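PGRP-Hd - Peptidoglycan recognition protein homologue (Alvinella pompejana, PDB 3EP1) probably recognises bacterial peptidoglycan as part of innate immunity, through a domain related to N-acetylmuramoyl-L-alanine amidases. Local coordinates at residues D27-W32 and I111-I116. Numbering follows the deposited sequence.
Sequences DEIFLW and IGVAVI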
loop_
_atom_site.group_PDB
_atom_site.type_symbol
_atom_site.label_atom_id
_atom_site.label_comp_id
_atom_site.label_asym_id
_atom_site.label_seq_id
_atom_site.Cartn_x
_atom_site.Cartn_y
_atom_site.Cartn_z
ATOM N N ASP A 27 15.677 -0.559 -3.791
ATOM C CA ASP A 27 16.137 -1.125 -2.548
ATOM C C ASP A 27 16.482 -0.060 -1.526
ATOM O O ASP A 27 16.870 -0.376 -0.406
ATOM C CB ASP A 27 17.319 -2.074 -2.801
ATOM C CG ASP A 27 18.487 -1.400 -3.493
ATOM O OD1 ASP A 27 18.277 -0.666 -4.478
ATOM O OD2 ASP A 27 19.628 -1.625 -3.059
ATOM N N GLU A 28 16.327 1.207 -1.900
ATOM C CA GLU A 28 16.599 2.286 -0.954
ATOM C C GLU A 28 15.752 3.547 -1.153
ATOM O O GLU A 28 15.413 3.924 -2.272
ATOM C CB GLU A 28 18.099 2.627 -0.939
ATOM C CG GLU A 28 18.712 2.990 -2.278
ATOM C CD GLU A 28 20.228 2.871 -2.249
ATOM O OE1 GLU A 28 20.883 3.165 -3.271
ATOM O OE2 GLU A 28 20.759 2.475 -1.193
ATOM N N ILE A 29 15.397 4.179 -0.041
ATOM C CA ILE A 29 14.589 5.394 -0.061
ATOM C C ILE A 29 15.418 6.588 0.401
ATOM O O ILE A 29 15.937 6.595 1.517
ATOM C CB ILE A 29 13.360 5.275 0.876
ATOM C CG1 ILE A 29 12.394 4.197 0.374
ATOM C CG2 ILE A 29 12.643 6.608 0.954
ATOM C CD1 ILE A 29 12.886 2.777 0.508
ATOM N N PHE A 30 15.544 7.595 -0.453
ATOM C CA PHE A 30 16.311 8.786 -0.100
ATOM C C PHE A 30 15.396 9.902 0.374
ATOM O O PHE A 30 14.493 10.315 -0.348
ATOM C CB PHE A 30 17.140 9.258 -1.299
ATOM C CG PHE A 30 18.267 8.334 -1.648
ATOM C CD1 PHE A 30 19.314 8.127 -0.749
ATOM C CD2 PHE A 30 18.267 7.638 -2.850
ATOM C CE1 PHE A 30 20.342 7.237 -1.042
ATOM C CE2 PHE A 30 19.294 6.742 -3.155
ATOM C CZ PHE A 30 20.332 6.542 -2.248
ATOM N N LEU A 31 15.643 10.389 1.590
ATOM C CA LEU A 31 14.837 11.454 2.182
ATOM C C LEU A 31 15.437 12.846 2.035
ATOM O O LEU A 31 16.580 13.088 2.428
ATOM C CB LEU A 31 14.591 11.174 3.669
ATOM C CG LEU A 31 13.353 10.362 4.065
ATOM C CD1 LEU A 31 13.270 10.283 5.580
ATOM C CD2 LEU A 31 12.093 11.020 3.525
ATOM N N TRP A 32 14.655 13.754 1.466
ATOM C CA TRP A 32 15.077 15.138 1.261
ATOM C C TRP A 32 13.997 16.067 1.759
ATOM O O TRP A 32 12.822 15.800 1.566
ATOM C CB TRP A 32 15.290 15.442 -0.217
ATOM C CG TRP A 32 16.447 14.768 -0.829
ATOM C CD1 TRP A 32 16.512 13.482 -1.276
ATOM C CD2 TRP A 32 17.724 15.356 -1.095
ATOM N NE1 TRP A 32 17.750 13.232 -1.811
ATOM C CE2 TRP A 32 18.516 14.364 -1.712
ATOM C CE3 TRP A 32 18.275 16.628 -0.872
ATOM C CZ2 TRP A 32 19.835 14.601 -2.114
ATOM C CZ3 TRP A 32 19.584 16.866 -1.273
ATOM C CH2 TRP A 32 20.349 15.854 -1.889
ATOM N N ILE A 111 13.987 5.275 -4.501
ATOM C CA ILE A 111 12.815 6.131 -4.493
ATOM C C ILE A 111 13.164 7.416 -3.739
ATOM O O ILE A 111 13.684 7.378 -2.626
ATOM C CB ILE A 111 11.633 5.422 -3.805
ATOM C CG1 ILE A 111 11.101 4.324 -4.717
ATOM C CG2 ILE A 111 10.537 6.413 -3.476
ATOM C CD1 ILE A 111 10.492 4.848 -5.990
ATOM N N GLY A 112 12.901 8.551 -4.366
ATOM C CA GLY A 112 13.192 9.818 -3.732
ATOM C C GLY A 112 11.921 10.382 -3.141
ATOM O O GLY A 112 10.925 10.539 -3.836
ATOM N N VAL A 113 11.952 10.668 -1.848
ATOM C CA VAL A 113 10.796 11.215 -1.168
ATOM C C VAL A 113 11.158 12.559 -0.553
ATOM O O VAL A 113 12.103 12.663 0.216
ATOM C CB VAL A 113 10.300 10.287 -0.040
ATOM C CG1 VAL A 113 9.078 10.898 0.624
ATOM C CG2 VAL A 113 9.963 8.911 -0.583
ATOM N N ALA A 114 10.406 13.588 -0.905
ATOM C CA ALA A 114 10.647 14.914 -0.359
ATOM C C ALA A 114 9.654 15.154 0.764
ATOM O O ALA A 114 8.475 14.822 0.627
ATOM C CB ALA A 114 10.465 15.972 -1.432
ATOM N N VAL A 115 10.135 15.700 1.881
ATOM C CA VAL A 115 9.263 16.019 3.007
ATOM C C VAL A 115 9.137 17.541 3.028
ATOM O O VAL A 115 10.127 18.272 3.137
ATOM C CB VAL A 115 9.817 15.465 4.350
ATOM C CG1 VAL A 115 9.783 13.947 4.314
ATOM C CG2 VAL A 115 11.233 15.963 4.604
ATOM N N ILE A 116 7.903 18.008 2.903
ATOM C CA ILE A 116 7.623 19.427 2.818
ATOM C C ILE A 116 7.778 20.232 4.097
ATOM O O ILE A 116 6.920 20.206 4.968
ATOM C CB ILE A 116 6.220 19.638 2.223
ATOM C CG1 ILE A 116 6.095 18.825 0.925
ATOM C CG2 ILE A 116 5.991 21.107 1.948
ATOM C CD1 ILE A 116 4.745 18.902 0.234
#
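I29, L31, V113 and V115 meet on one face of two parallel central strands, and their methyl groups form the apolar centre of the contact. CG2 of I29 lies 3.9 Å from CG2 of V113, the two side chains running side by side in the same direction. The I29 methyl gets there because CG2 is anti to the backbone N, with CG1 beside that nitrogen (chi1 -65°). L31 reaches further along the sheet: its CD2 packs at 4.1 Å on CB of V113 and at 3.8 Å on CG1 of V115, whose side chain it meets at about a right angle. Branched aliphatic residues suit this face, since L31 and V115 pack against F162 of helix 160-167 while I29 lies on L145 and L151, and they bring no polar group that would need a partner.

The other face carries F30, G112, W32 and A114. Here the paired residues G112 and A114 offer no more than a hydrogen and a methyl, whereas the two aromatic residues of 27-32 pack on T103 of a loop.

Between the faces, five backbone hydrogen bonds join the strands in parallel register, I29 beside I111 and W32 beside A114. F30 is bonded through both its amide and its carbonyl, the N of V113 approaching F30 O at 3.0 Å and almost straight (176°). W32 O receives the N of V115 at 2.7 Å.

At the polar edge, E28 O accepts the N of I111 at 3.0 Å, while the side chain of buried E28 leaves the backbone pointing away from 111-116, and its carboxylate forms salt bridges with R106 and R152. Those two arginines probably stabilise its negative charge. The chemistry thus implies a division of labour at the centre of the PGRP-type mixed sheet: peptide groups set the parallel register, and hydrocarbon packs one face, partly against helix 160-167.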